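Local coordinates for protein esterase D (Lactobacillus rhamnosus, PDB 3DKR) that probably hydrolyses carboxylic esters, using a serine-based catalytic triad set in an alpha/beta-hydrolase fold topped by a helical cap, at residues L27-T32 / S58-V63; D67-G72 / P136-Y141; A213-F218 / I242-Q247; H219-A224 / H234-E239; A110-P115 / T174-D179. All blocks are in the same frame, centred on the assembly; numbering follows the deposited sequence. Where two conformers were deposited one is given.

Interaction 1 (L27-T32 / S58-V63). With ACT (acetate ion), chain B.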
# COMPACT_ATOMS: atom_id res chain seq x y z
N LEU A 27 -2.56 7.46 -1.17
CA LEU A 27 -1.61 6.56 -0.50
C LEU A 27 -2.38 5.46 0.22
O LEU A 27 -3.23 5.76 1.06
CB LEU A 27 -0.74 7.31 0.52
CG LEU A 27 0.14 8.42 -0.06
CD1 LEU A 27 0.89 9.18 1.04
CD2 LEU A 27 1.14 7.92 -1.10
N LEU A 28 -2.11 4.21 -0.17
CA LEU A 28 -2.86 3.03 0.29
C LEU A 28 -2.01 2.18 1.24
O LEU A 28 -0.92 1.74 0.88
CB LEU A 28 -3.36 2.21 -0.90
CG LEU A 28 -4.22 3.01 -1.87
CD1 LEU A 28 -4.61 2.16 -3.08
CD2 LEU A 28 -5.51 3.55 -1.18
N HIS A 29 -2.50 1.98 2.46
CA HIS A 29 -1.65 1.48 3.54
C HIS A 29 -1.41 -0.04 3.55
O HIS A 29 -1.83 -0.75 2.63
CB HIS A 29 -2.14 2.03 4.90
CG HIS A 29 -3.46 1.50 5.38
ND1 HIS A 29 -3.61 0.23 5.91
CD2 HIS A 29 -4.66 2.12 5.53
CE1 HIS A 29 -4.86 0.09 6.33
NE2 HIS A 29 -5.52 1.22 6.11
N ALA A 30 -0.72 -0.50 4.60
CA ALA A 30 -0.32 -1.90 4.74
C ALA A 30 -1.37 -2.77 5.43
O ALA A 30 -2.21 -2.28 6.17
CB ALA A 30 0.97 -1.98 5.53
N TYR A 31 -1.27 -4.08 5.19
CA TYR A 31 -2.07 -5.05 5.93
C TYR A 31 -1.62 -5.01 7.40
O TYR A 31 -0.44 -5.05 7.70
CB TYR A 31 -1.81 -6.43 5.35
CG TYR A 31 -2.65 -7.55 5.91
CD1 TYR A 31 -4.03 -7.49 5.92
CD2 TYR A 31 -2.04 -8.72 6.35
CE1 TYR A 31 -4.79 -8.54 6.40
CE2 TYR A 31 -2.79 -9.78 6.82
CZ TYR A 31 -4.16 -9.69 6.84
OH TYR A 31 -4.91 -10.77 7.31
N THR A 32 -2.62 -4.93 8.28
CA THR A 32 -2.48 -4.63 9.72
C THR A 32 -2.03 -3.19 10.00
O THR A 32 -1.92 -2.78 11.17
CB THR A 32 -1.55 -5.61 10.49
OG1 THR A 32 -0.16 -5.31 10.24
CG2 THR A 32 -1.87 -7.05 10.15
N SER A 58 -11.20 -1.01 5.70
CA SER A 58 -12.14 -1.64 6.63
C SER A 58 -11.43 -2.65 7.51
O SER A 58 -10.58 -3.42 7.06
CB SER A 58 -13.29 -2.33 5.89
OG SER A 58 -14.26 -1.38 5.49
N GLY A 59 -11.83 -2.65 8.79
CA GLY A 59 -11.34 -3.63 9.75
C GLY A 59 -10.05 -3.20 10.41
O GLY A 59 -9.67 -3.76 11.43
N HIS A 60 -9.34 -2.24 9.81
CA HIS A 60 -8.09 -1.75 10.36
C HIS A 60 -8.32 -0.57 11.30
O HIS A 60 -9.40 0.04 11.31
CB HIS A 60 -7.14 -1.33 9.22
CG HIS A 60 -6.59 -2.48 8.43
ND1 HIS A 60 -7.37 -3.24 7.58
CD2 HIS A 60 -5.34 -2.99 8.36
CE1 HIS A 60 -6.61 -4.18 7.03
NE2 HIS A 60 -5.38 -4.05 7.48
N GLY A 61 -7.30 -0.22 12.06
CA GLY A 61 -7.38 0.99 12.90
C GLY A 61 -8.32 0.88 14.10
O GLY A 61 -8.78 1.89 14.63
N THR A 62 -8.60 -0.34 14.54
CA THR A 62 -9.40 -0.51 15.77
C THR A 62 -8.60 -1.20 16.86
O THR A 62 -7.52 -1.73 16.62
CB THR A 62 -10.69 -1.31 15.54
OG1 THR A 62 -10.39 -2.71 15.53
CG2 THR A 62 -11.40 -0.88 14.27
N VAL A 63 -9.20 -1.24 18.04
CA VAL A 63 -8.60 -1.87 19.20
C VAL A 63 -8.63 -3.41 19.12
O VAL A 63 -7.94 -4.10 19.87
CB VAL A 63 -9.31 -1.37 20.50
CG1 VAL A 63 -10.70 -1.98 20.63
CG2 VAL A 63 -8.47 -1.66 21.72
C ACT B . 1.93 -4.60 3.83
O ACT B . 0.76 -4.59 3.34
OXT ACT B . 2.80 -3.80 3.36
CH3 ACT B . 2.31 -5.53 4.95
O HOH W 1 -4.84 -1.84 11.77
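His29 and His60 meet as a T-shaped aromatic pair: the CE1 corner of His29 points at one face of His60, 3.7 Å from its CG, with the ring centroids 5.2 Å apart and the planes at 65°. His29 takes the tight torsion in which CG lies between the backbone N and the carbonyl carbon (chi1 69°), and this turns the ring back so that ND1 donates to Ala30 O at 2.9 Å.

Hydrogen bonding fixes the rotation of the His60 ring from both ends. Thr32 N donates to NE2 over 3.0 Å, 11° from the ring plane, while ND1 gives its hydrogen to Ser58 O at 3.3 Å, coming from above that carbonyl's plane. NE2 is therefore the acceptor and ND1 the protonated nitrogen. With an alanine at this position Thr32 N is likely to lose its acceptor, and a gap to open beside the edge of His29. A water accepting from Gly61 N at 3.0 Å adds a weak bond to Thr32 O.

The same loop presents Tyr31 N to the O of an acetate, probably from the crystallisation liquor, 2.8 Å away; Ser101 N, Leu102 N and His226 NE2 also bind it. Backbone N-H groups after strand 23-28 and just after the predicted nucleophile are consistent with the oxyanion hole of alpha/beta hydrolases.

Interaction 2 (D67-G72 / P136-Y141)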
# COMPACT_ATOMS: atom_id res chain seq x y z
N ASP A 67 -10.96 -7.62 13.99
CA ASP A 67 -11.74 -6.81 13.05
C ASP A 67 -11.14 -6.82 11.65
O ASP A 67 -11.88 -6.75 10.65
CB ASP A 67 -11.83 -5.36 13.51
CG ASP A 67 -12.76 -5.18 14.71
OD1 ASP A 67 -13.53 -6.12 15.06
OD2 ASP A 67 -12.73 -4.07 15.28
N ILE A 68 -9.82 -6.91 11.56
CA ILE A 68 -9.14 -6.99 10.25
C ILE A 68 -9.62 -8.21 9.52
O ILE A 68 -9.91 -8.18 8.31
CB ILE A 68 -7.59 -7.05 10.41
CG1 ILE A 68 -7.06 -5.74 11.00
CG2 ILE A 68 -6.93 -7.36 9.06
CD1 ILE A 68 -5.66 -5.81 11.57
N LEU A 69 -9.74 -9.31 10.28
CA LEU A 69 -10.07 -10.61 9.72
C LEU A 69 -11.55 -10.81 9.49
O LEU A 69 -11.93 -11.59 8.61
CB LEU A 69 -9.57 -11.70 10.67
CG LEU A 69 -8.06 -11.74 10.91
CD1 LEU A 69 -7.69 -12.60 12.10
CD2 LEU A 69 -7.35 -12.25 9.66
N THR A 70 -12.39 -10.15 10.28
CA THR A 70 -13.85 -10.38 10.19
C THR A 70 -14.65 -9.25 9.54
O THR A 70 -15.79 -9.48 9.11
CB THR A 70 -14.47 -10.64 11.58
OG1 THR A 70 -14.44 -9.44 12.35
CG2 THR A 70 -13.73 -11.76 12.31
N LYS A 71 -14.08 -8.04 9.49
CA LYS A 71 -14.79 -6.88 8.94
C LYS A 71 -14.13 -6.27 7.70
O LYS A 71 -14.64 -5.31 7.14
CB LYS A 71 -14.98 -5.80 10.02
CG LYS A 71 -15.77 -6.30 11.23
CD LYS A 71 -16.14 -5.17 12.16
CE LYS A 71 -16.74 -5.72 13.46
NZ LYS A 71 -17.72 -6.83 13.22
N GLY A 72 -13.00 -6.83 7.27
CA GLY A 72 -12.37 -6.40 6.03
C GLY A 72 -12.11 -7.59 5.14
O GLY A 72 -12.04 -8.72 5.62
N PRO A 136 3.68 -14.65 11.30
CA PRO A 136 4.31 -14.22 12.55
C PRO A 136 4.13 -12.72 12.81
O PRO A 136 3.89 -12.31 13.95
CB PRO A 136 5.78 -14.59 12.35
CG PRO A 136 5.77 -15.61 11.29
CD PRO A 136 4.66 -15.24 10.37
N GLY A 137 4.22 -11.93 11.74
CA GLY A 137 3.97 -10.50 11.86
C GLY A 137 2.59 -10.18 12.41
O GLY A 137 2.45 -9.33 13.30
N PHE A 138 1.56 -10.86 11.90
CA PHE A 138 0.19 -10.61 12.35
C PHE A 138 0.05 -11.02 13.81
O PHE A 138 -0.49 -10.27 14.61
CB PHE A 138 -0.83 -11.38 11.49
CG PHE A 138 -2.25 -10.91 11.68
CD1 PHE A 138 -2.89 -10.17 10.70
CD2 PHE A 138 -2.95 -11.19 12.86
CE1 PHE A 138 -4.19 -9.74 10.88
CE2 PHE A 138 -4.24 -10.74 13.04
CZ PHE A 138 -4.87 -10.02 12.05
N LEU A 139 0.55 -12.20 14.15
CA LEU A 139 0.47 -12.68 15.53
C LEU A 139 1.15 -11.70 16.50
O LEU A 139 0.62 -11.42 17.58
CB LEU A 139 1.04 -14.10 15.67
CG LEU A 139 0.22 -15.18 14.95
CD1 LEU A 139 1.04 -16.47 14.71
CD2 LEU A 139 -1.05 -15.48 15.72
N LYS A 140 2.30 -11.15 16.09
CA LYS A 140 3.06 -10.23 16.95
C LYS A 140 2.34 -8.88 17.06
O LYS A 140 2.31 -8.27 18.13
CB LYS A 140 4.47 -10.04 16.41
CG LYS A 140 5.35 -11.25 16.61
N TYR A 141 1.79 -8.42 15.95
CA TYR A 141 0.95 -7.22 15.93
C TYR A 141 -0.19 -7.36 16.93
O TYR A 141 -0.39 -6.49 17.77
CB TYR A 141 0.40 -7.01 14.52
CG TYR A 141 -0.74 -6.00 14.43
CD1 TYR A 141 -0.47 -4.64 14.39
CD2 TYR A 141 -2.07 -6.41 14.36
CE1 TYR A 141 -1.49 -3.72 14.29
CE2 TYR A 141 -3.11 -5.48 14.27
CZ TYR A 141 -2.81 -4.14 14.23
OH TYR A 141 -3.81 -3.19 14.14
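Ile68 and Leu69 point their branches against the rings of Phe138 and Tyr141, side chains from the two segments coming at each other from opposite directions. Ile68 is forked across both rings. Its CG2 arm, lying opposite the backbone N across the first torsion, reaches the rim of Phe138 close to the ring plane, 4.1 Å from CE1. The CG1 arm, beside the backbone N, carries CD1 to 3.7 Å from Tyr141 CE2, with the Tyr141 hydroxyl oxygen a little farther off. Leu69 starts less directly toward the partner helix, yet its isobutyl end swings inward: CG and CD1 each lie 3.8 Å from Phe138 CZ, an oblique approach to the end of the ring.

The helical segments 67-71 and 136-141 run at 113° to each other with axes 13.2 Å apart, a spacing bridged here by side chains from both helices. Helix 134-149 belongs to the insertion between strands 119-122 and 187-192, the place where alpha/beta hydrolases carry their cap, so the contact joins the probable cap to helix 66-71, in the connection after strand 51-54.

Replacing Leu69 with an alanine would take away the branch that meets Phe138 CZ and is likely to leave the end of that ring poorly packed and freer to shift. No hydrogen bond crosses between the segments. Phe138 also leans on Leu162 of helix 155-178, while Ile68 further touches Tyr31 and His60.

Interaction 3 (A213-F218 / I242-Q247)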
# COMPACT_ATOMS: atom_id res chain seq x y z
N ALA A 213 4.02 -0.66 -19.83
CA ALA A 213 4.16 0.58 -19.06
C ALA A 213 5.07 1.56 -19.80
O ALA A 213 6.10 1.16 -20.36
CB ALA A 213 4.72 0.31 -17.67
N ALA A 214 4.68 2.83 -19.82
CA ALA A 214 5.52 3.87 -20.46
C ALA A 214 6.96 3.88 -19.95
O ALA A 214 7.91 4.10 -20.72
CB ALA A 214 4.90 5.24 -20.28
N ARG A 215 7.12 3.69 -18.64
CA ARG A 215 8.41 3.51 -18.00
C ARG A 215 8.20 2.81 -16.66
O ARG A 215 7.09 2.81 -16.12
CB ARG A 215 9.13 4.85 -17.78
CG ARG A 215 8.53 5.78 -16.72
CD ARG A 215 9.52 6.92 -16.32
NE ARG A 215 8.97 7.81 -15.27
CZ ARG A 215 8.01 8.71 -15.47
NH1 ARG A 215 7.48 8.87 -16.67
NH2 ARG A 215 7.57 9.46 -14.46
N VAL A 216 9.27 2.19 -16.16
CA VAL A 216 9.28 1.61 -14.83
C VAL A 216 10.45 2.17 -14.03
O VAL A 216 11.62 1.94 -14.36
CB VAL A 216 9.35 0.07 -14.87
CG1 VAL A 216 9.34 -0.49 -13.46
CG2 VAL A 216 8.19 -0.47 -15.68
N ASP A 217 10.14 2.92 -12.97
CA ASP A 217 11.16 3.57 -12.15
C ASP A 217 11.41 2.72 -10.91
O ASP A 217 10.59 2.72 -9.99
CB ASP A 217 10.68 4.97 -11.77
CG ASP A 217 11.73 5.79 -11.03
OD1 ASP A 217 12.94 5.46 -11.08
OD2 ASP A 217 11.33 6.80 -10.41
N PHE A 218 12.53 2.01 -10.89
CA PHE A 218 12.78 0.94 -9.91
C PHE A 218 13.82 1.35 -8.87
O PHE A 218 14.94 1.78 -9.22
CB PHE A 218 13.25 -0.32 -10.65
CG PHE A 218 13.39 -1.55 -9.77
CD1 PHE A 218 12.38 -2.49 -9.74
CD2 PHE A 218 14.54 -1.79 -9.03
CE1 PHE A 218 12.50 -3.63 -8.96
CE2 PHE A 218 14.66 -2.93 -8.24
CZ PHE A 218 13.63 -3.85 -8.20
N ILE A 242 8.98 11.77 -5.29
CA ILE A 242 8.79 13.13 -5.76
C ILE A 242 9.48 13.32 -7.11
O ILE A 242 8.88 13.89 -8.02
CB ILE A 242 9.26 14.13 -4.68
CG1 ILE A 242 8.30 14.06 -3.49
CG2 ILE A 242 9.29 15.55 -5.25
CD1 ILE A 242 8.75 14.83 -2.26
N ALA A 243 10.68 12.78 -7.27
CA ALA A 243 11.36 12.84 -8.58
C ALA A 243 10.53 12.17 -9.68
O ALA A 243 10.41 12.68 -10.81
CB ALA A 243 12.72 12.20 -8.50
N PHE A 244 9.93 11.03 -9.34
CA PHE A 244 9.08 10.28 -10.26
C PHE A 244 7.90 11.10 -10.73
O PHE A 244 7.58 11.15 -11.93
CB PHE A 244 8.64 8.98 -9.56
CG PHE A 244 7.62 8.18 -10.30
CD1 PHE A 244 7.99 7.32 -11.34
CD2 PHE A 244 6.28 8.24 -9.94
CE1 PHE A 244 7.04 6.56 -11.99
CE2 PHE A 244 5.32 7.48 -10.61
CZ PHE A 244 5.70 6.65 -11.62
N MET A 245 7.23 11.76 -9.78
CA MET A 245 6.10 12.60 -10.11
C MET A 245 6.52 13.82 -10.92
O MET A 245 5.85 14.21 -11.87
CB MET A 245 5.37 13.00 -8.83
CG MET A 245 4.64 11.81 -8.25
SD MET A 245 3.39 12.25 -7.04
CE MET A 245 4.53 12.59 -5.81
N GLN A 246 7.66 14.39 -10.58
CA GLN A 246 8.12 15.61 -11.25
C GLN A 246 8.49 15.36 -12.71
O GLN A 246 8.44 16.28 -13.53
CB GLN A 246 9.28 16.23 -10.49
CG GLN A 246 8.84 17.00 -9.27
CD GLN A 246 8.10 18.27 -9.66
OE1 GLN A 246 6.92 18.24 -9.99
NE2 GLN A 246 8.81 19.40 -9.65
N GLN A 247 8.87 14.13 -13.03
CA GLN A 247 9.08 13.73 -14.42
C GLN A 247 7.85 13.90 -15.32
O GLN A 247 7.99 13.99 -16.54
CB GLN A 247 9.59 12.29 -14.48
CG GLN A 247 11.03 12.16 -14.07
CD GLN A 247 11.98 12.75 -15.09
OE1 GLN A 247 11.84 12.52 -16.29
NE2 GLN A 247 12.96 13.54 -14.62
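The NH2 atom of Arg215 is met from several directions at once. Phe244 O lies 3.0 Å from it, at the edge of the guanidinium and in its plane; Gln247 CB lies over a guanidinium face, 3.5 Å from NH2; and NH2 itself stands over a face of the Phe244 ring, 3.8 Å from CE1. The guanidinium also forms a salt bridge, through NH1, with Glu248. These residues join the last strand of the alpha/beta-hydrolase sheet, 216-221, to the end of the C-terminal helix 234-246 that packs on one side of it.

The reach of Arg215 follows from its torsions. CG is wedged between the backbone N and the carbonyl carbon (chi1 70°), and from there the chain runs extended to NE, which carries the head from the loop before the strand across to the helix end. The guanidinium and ring planes are 56° apart, so the group is tilted over the phenyl ring and not stacked flat on it.

Phe244 has further neighbours. Its ring meets Phe188 of strand 187-192 edge-to-face and touches Phe98. The Asp217 side chain runs antiparallel to that of Phe244, alongside it, with carboxylate and ring planes only 21° apart. The contact there is made by carbon as well as oxygen: Asp217 CB comes to 3.6 Å from Phe244 CD1, and Asp217 OD2 is 3.5 Å from the same CD1.

Interaction 4 (H219-A224 / H234-E239)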
# COMPACT_ATOMS: atom_id res chain seq x y z
N HIS A 219 13.48 1.17 -7.60
CA HIS A 219 14.36 1.56 -6.49
C HIS A 219 14.44 0.49 -5.42
O HIS A 219 13.41 -0.01 -4.96
CB HIS A 219 13.87 2.86 -5.88
CG HIS A 219 13.94 4.00 -6.83
ND1 HIS A 219 15.08 4.76 -6.98
CD2 HIS A 219 13.03 4.49 -7.71
CE1 HIS A 219 14.87 5.67 -7.91
NE2 HIS A 219 13.63 5.53 -8.37
N TRP A 220 15.68 0.14 -5.06
CA TRP A 220 15.98 -0.84 -4.01
C TRP A 220 16.54 -0.10 -2.81
O TRP A 220 17.44 0.73 -2.97
CB TRP A 220 17.03 -1.84 -4.53
CG TRP A 220 17.12 -3.10 -3.73
CD1 TRP A 220 18.04 -3.40 -2.77
CD2 TRP A 220 16.25 -4.22 -3.83
NE1 TRP A 220 17.78 -4.66 -2.24
CE2 TRP A 220 16.68 -5.18 -2.88
CE3 TRP A 220 15.13 -4.51 -4.60
CZ2 TRP A 220 16.04 -6.41 -2.72
CZ3 TRP A 220 14.51 -5.72 -4.45
CH2 TRP A 220 14.95 -6.66 -3.52
N TYR A 221 16.00 -0.38 -1.61
CA TYR A 221 16.38 0.33 -0.38
C TYR A 221 17.20 -0.65 0.45
O TYR A 221 16.69 -1.39 1.27
CB TYR A 221 15.13 0.91 0.32
CG TYR A 221 14.50 1.93 -0.59
CD1 TYR A 221 14.99 3.23 -0.67
CD2 TYR A 221 13.46 1.57 -1.44
CE1 TYR A 221 14.45 4.16 -1.57
CE2 TYR A 221 12.91 2.48 -2.34
CZ TYR A 221 13.42 3.76 -2.41
OH TYR A 221 12.85 4.64 -3.30
N ASP A 222 18.51 -0.58 0.22
CA ASP A 222 19.46 -1.65 0.57
C ASP A 222 19.30 -2.32 1.94
O ASP A 222 19.14 -3.54 2.04
CB ASP A 222 20.92 -1.16 0.41
CG ASP A 222 21.18 0.23 1.01
OD1 ASP A 222 20.38 0.74 1.83
OD2 ASP A 222 22.23 0.82 0.66
N ASP A 223 19.39 -1.52 2.99
CA ASP A 223 19.46 -2.10 4.35
C ASP A 223 18.15 -2.01 5.13
O ASP A 223 18.10 -2.34 6.32
CB ASP A 223 20.58 -1.43 5.16
N ALA A 224 17.07 -1.64 4.45
CA ALA A 224 15.85 -1.29 5.15
C ALA A 224 14.94 -2.49 5.33
O ALA A 224 14.88 -3.37 4.46
CB ALA A 224 15.13 -0.21 4.38
N HIS A 234 12.99 6.19 4.60
CA HIS A 234 11.85 7.02 4.19
C HIS A 234 12.26 8.33 3.52
O HIS A 234 11.61 8.77 2.58
CB HIS A 234 10.83 7.20 5.32
CG HIS A 234 11.10 8.37 6.21
ND1 HIS A 234 11.76 8.27 7.42
CD2 HIS A 234 10.72 9.67 6.10
CE1 HIS A 234 11.80 9.46 8.00
NE2 HIS A 234 11.19 10.33 7.21
N HIS A 235 13.36 8.96 3.94
CA HIS A 235 13.77 10.18 3.22
C HIS A 235 14.15 9.91 1.76
O HIS A 235 13.76 10.66 0.86
CB HIS A 235 14.93 10.86 3.95
CG HIS A 235 14.50 11.58 5.19
ND1 HIS A 235 15.22 11.52 6.37
CD2 HIS A 235 13.43 12.36 5.45
CE1 HIS A 235 14.61 12.24 7.29
NE2 HIS A 235 13.52 12.76 6.76
N ALA A 236 14.89 8.83 1.54
CA ALA A 236 15.27 8.44 0.19
C ALA A 236 14.04 8.13 -0.64
O ALA A 236 13.95 8.52 -1.80
CB ALA A 236 16.19 7.25 0.22
N LEU A 237 13.11 7.39 -0.05
CA LEU A 237 11.90 7.00 -0.78
C LEU A 237 11.12 8.24 -1.19
O LEU A 237 10.68 8.36 -2.34
CB LEU A 237 11.03 6.11 0.10
CG LEU A 237 9.68 5.74 -0.52
CD1 LEU A 237 9.86 4.82 -1.76
CD2 LEU A 237 8.78 5.10 0.52
N GLU A 238 10.96 9.17 -0.26
CA GLU A 238 10.24 10.42 -0.52
C GLU A 238 10.88 11.18 -1.68
O GLU A 238 10.21 11.58 -2.61
CB GLU A 238 10.20 11.27 0.75
CG GLU A 238 9.31 10.65 1.83
CD GLU A 238 9.64 11.06 3.25
OE1 GLU A 238 10.46 11.99 3.47
OE2 GLU A 238 9.06 10.42 4.16
N GLU A 239 12.20 11.33 -1.63
CA GLU A 239 12.91 11.98 -2.74
C GLU A 239 12.68 11.27 -4.07
O GLU A 239 12.42 11.91 -5.10
CB GLU A 239 14.40 12.09 -2.43
CG GLU A 239 14.69 12.93 -1.20
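Tyr221 lies across the first turn of helix 234-246, its ring end set against Leu237. The nearest approach is from the phenol oxygen, with OH 3.4 Å from Leu237 CD1, while CZ is 3.8 Å from that same methyl, which approaches the ring obliquely. The two side chains cross at about a right angle. The ring also leans on the helix backbone: CE1 is 3.8 Å from Leu237 N and OH is 3.6 Å from Leu237 CA. Ala236 CB closes the rim, lying near the ring plane 4.0 Å from CE1.

In Leu237, CG stands opposite the backbone N, and this torsion (chi1 175°) sends the branch outward, across the helix axis, with CD1 at the phenol end of the tyrosine. The hydroxyl at the end of the Tyr221 ring is hydrogen-bonded to Asp240 one turn farther along the helix, so the buried polar end has a partner. On the strand side, the chain turns directly after this residue: a type I beta turn from Tyr221 to Ala224 is closed by Ala224 N donating to Tyr221 O at 3.2 Å. That turn leads into the loop bearing His226, predicted to belong to the charge relay, whose side chain is about 10 Å from that of Tyr221.

Farther out, Phe188 of strand 187-192 touches both Tyr221 and Leu237, and Leu237 also reaches Met41; the helix packs on strands 187-192 and 216-221 and also contacts helix 39-47.

Interaction 5 (A110-P115 / T174-D179)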
# COMPACT_ATOMS: atom_id res chain seq x y z
N ALA A 110 -5.71 -0.35 -9.87
CA ALA A 110 -6.16 0.98 -10.29
C ALA A 110 -5.52 1.40 -11.61
O ALA A 110 -6.22 1.82 -12.54
CB ALA A 110 -5.85 2.00 -9.19
N LEU A 111 -4.20 1.26 -11.72
CA LEU A 111 -3.52 1.60 -12.98
C LEU A 111 -4.07 0.76 -14.15
O LEU A 111 -4.25 1.26 -15.27
CB LEU A 111 -2.01 1.43 -12.87
CG LEU A 111 -1.31 2.39 -11.89
CD1 LEU A 111 0.17 2.09 -11.80
CD2 LEU A 111 -1.55 3.84 -12.28
N GLU A 112 -4.35 -0.51 -13.87
CA GLU A 112 -4.86 -1.43 -14.90
C GLU A 112 -6.29 -1.12 -15.35
O GLU A 112 -6.62 -1.34 -16.52
CB GLU A 112 -4.87 -2.86 -14.35
CG GLU A 112 -3.50 -3.47 -14.07
CD GLU A 112 -3.55 -4.78 -13.24
OE1 GLU A 112 -4.63 -5.16 -12.73
OE2 GLU A 112 -2.47 -5.42 -13.13
N THR A 113 -7.15 -0.70 -14.43
CA THR A 113 -8.61 -0.75 -14.69
C THR A 113 -9.41 0.53 -14.47
O THR A 113 -10.58 0.59 -14.88
CB THR A 113 -9.28 -1.87 -13.86
OG1 THR A 113 -9.29 -1.51 -12.48
CG2 THR A 113 -8.57 -3.21 -14.04
N LEU A 114 -8.84 1.52 -13.78
CA LEU A 114 -9.59 2.74 -13.45
C LEU A 114 -9.12 3.89 -14.32
O LEU A 114 -7.94 3.96 -14.69
CB LEU A 114 -9.40 3.10 -11.98
CG LEU A 114 -9.96 2.10 -10.97
CD1 LEU A 114 -9.68 2.53 -9.53
CD2 LEU A 114 -11.46 1.86 -11.17
N PRO A 115 -10.04 4.81 -14.65
CA PRO A 115 -9.67 5.92 -15.52
C PRO A 115 -9.02 7.11 -14.81
O PRO A 115 -9.18 7.27 -13.60
CB PRO A 115 -11.02 6.36 -16.08
CG PRO A 115 -11.96 6.11 -14.99
CD PRO A 115 -11.47 4.88 -14.27
N THR A 174 -3.27 -12.50 -7.44
CA THR A 174 -2.90 -13.23 -8.65
C THR A 174 -3.65 -12.69 -9.87
O THR A 174 -3.11 -12.62 -10.97
CB THR A 174 -3.13 -14.77 -8.54
OG1 THR A 174 -4.50 -15.07 -8.31
CG2 THR A 174 -2.23 -15.39 -7.44
N THR A 175 -4.89 -12.26 -9.67
CA THR A 175 -5.67 -11.70 -10.78
C THR A 175 -5.08 -10.37 -11.22
O THR A 175 -4.91 -10.10 -12.42
CB THR A 175 -7.12 -11.55 -10.40
OG1 THR A 175 -7.64 -12.86 -10.12
CG2 THR A 175 -7.91 -10.87 -11.51
N VAL A 176 -4.73 -9.53 -10.25
CA VAL A 176 -4.03 -8.29 -10.56
C VAL A 176 -2.73 -8.56 -11.30
O VAL A 176 -2.43 -7.90 -12.30
CB VAL A 176 -3.78 -7.45 -9.27
CG1 VAL A 176 -2.93 -6.20 -9.60
CG2 VAL A 176 -5.10 -7.04 -8.64
N ALA A 177 -1.97 -9.57 -10.89
CA ALA A 177 -0.71 -9.88 -11.55
C ALA A 177 -0.94 -10.28 -13.00
O ALA A 177 -0.18 -9.88 -13.88
CB ALA A 177 0.04 -10.96 -10.82
N ALA A 178 -2.00 -11.06 -13.25
CA ALA A 178 -2.32 -11.54 -14.61
C ALA A 178 -2.70 -10.40 -15.56
O ALA A 178 -2.64 -10.56 -16.78
CB ALA A 178 -3.41 -12.57 -14.56
N ASP A 179 -3.11 -9.27 -14.99
CA ASP A 179 -3.53 -8.10 -15.76
C ASP A 179 -2.46 -7.01 -15.86
O ASP A 179 -2.76 -5.91 -16.33
CB ASP A 179 -4.80 -7.48 -15.15
CG ASP A 179 -6.07 -8.19 -15.57
OD1 ASP A 179 -6.07 -8.93 -16.59
OD2 ASP A 179 -7.09 -8.00 -14.87
O HOH W 2 -6.94 -6.61 -12.57
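Glu112 and Asp179 are the closest backbone positions, their CA atoms 6.9 Å apart, where the last turn of helix 101-113 comes up to the end of helix 155-178. Glu112 reaches over with an extended chain (chi2 167°), its CG lying beside its own backbone N, and slides its carboxylate in among the final groups of the other helix. OE2 stops 2.6 Å from Val176 O, a carbonyl that accepts from Asp179 N at 3.1 Å. Val176 adds a carbon contact, CG1 being 3.6 Å from OE2, and its side chain also touches Ile105 and Met108 of helix 101-113.

OE1 meets the Asp179 side chain, 3.4 Å from CB, while OE2 lies by its backbone. The two carboxylate planes stand nearly perpendicular, at 83°. Glu112 OE1 and Asp179 OD2 are 4.3 Å apart, and one water bridges them, donating a hydrogen to each acid at 2.7 Å from both OE1 and OD2. Leu180 and Val183, from the loop after the helix, touch the Glu112 side chain.

Glu112 is buried, Asp179 less so. If both acids were ionised, the water between OE1 and OD2 would probably soften their repulsion. The short approach of OE2 to Val176 O, however, suggests that Glu112 probably carries a proton, and a second acid so near would be consistent with a raised pKa for this glutamate.

Overall arrangement
Interactions 1 and 2 touch, their centres 10 Å apart, with Thr32 of the probable oxyanion loop packing on Phe138 and Tyr141 of the cap helix 134-149. Interactions 2 and 5 cross in sequence, their segments alternating as 67-72, 110-115, 136-141, 174-179; their centres are 25 Å apart, and helix 155-178 of interaction 5 follows helix 134-149 in the chain. Interactions 3 and 4 share strand 216-221 and helix 234-246, the inner pair being 4 and the outer 3, centres 15 Å apart. Interactions 1, 3 and 4 all reach the same sheet. Of the five, only interaction 1 lies beside the predicted catalytic site; the others join cap, sheet and helices farther out.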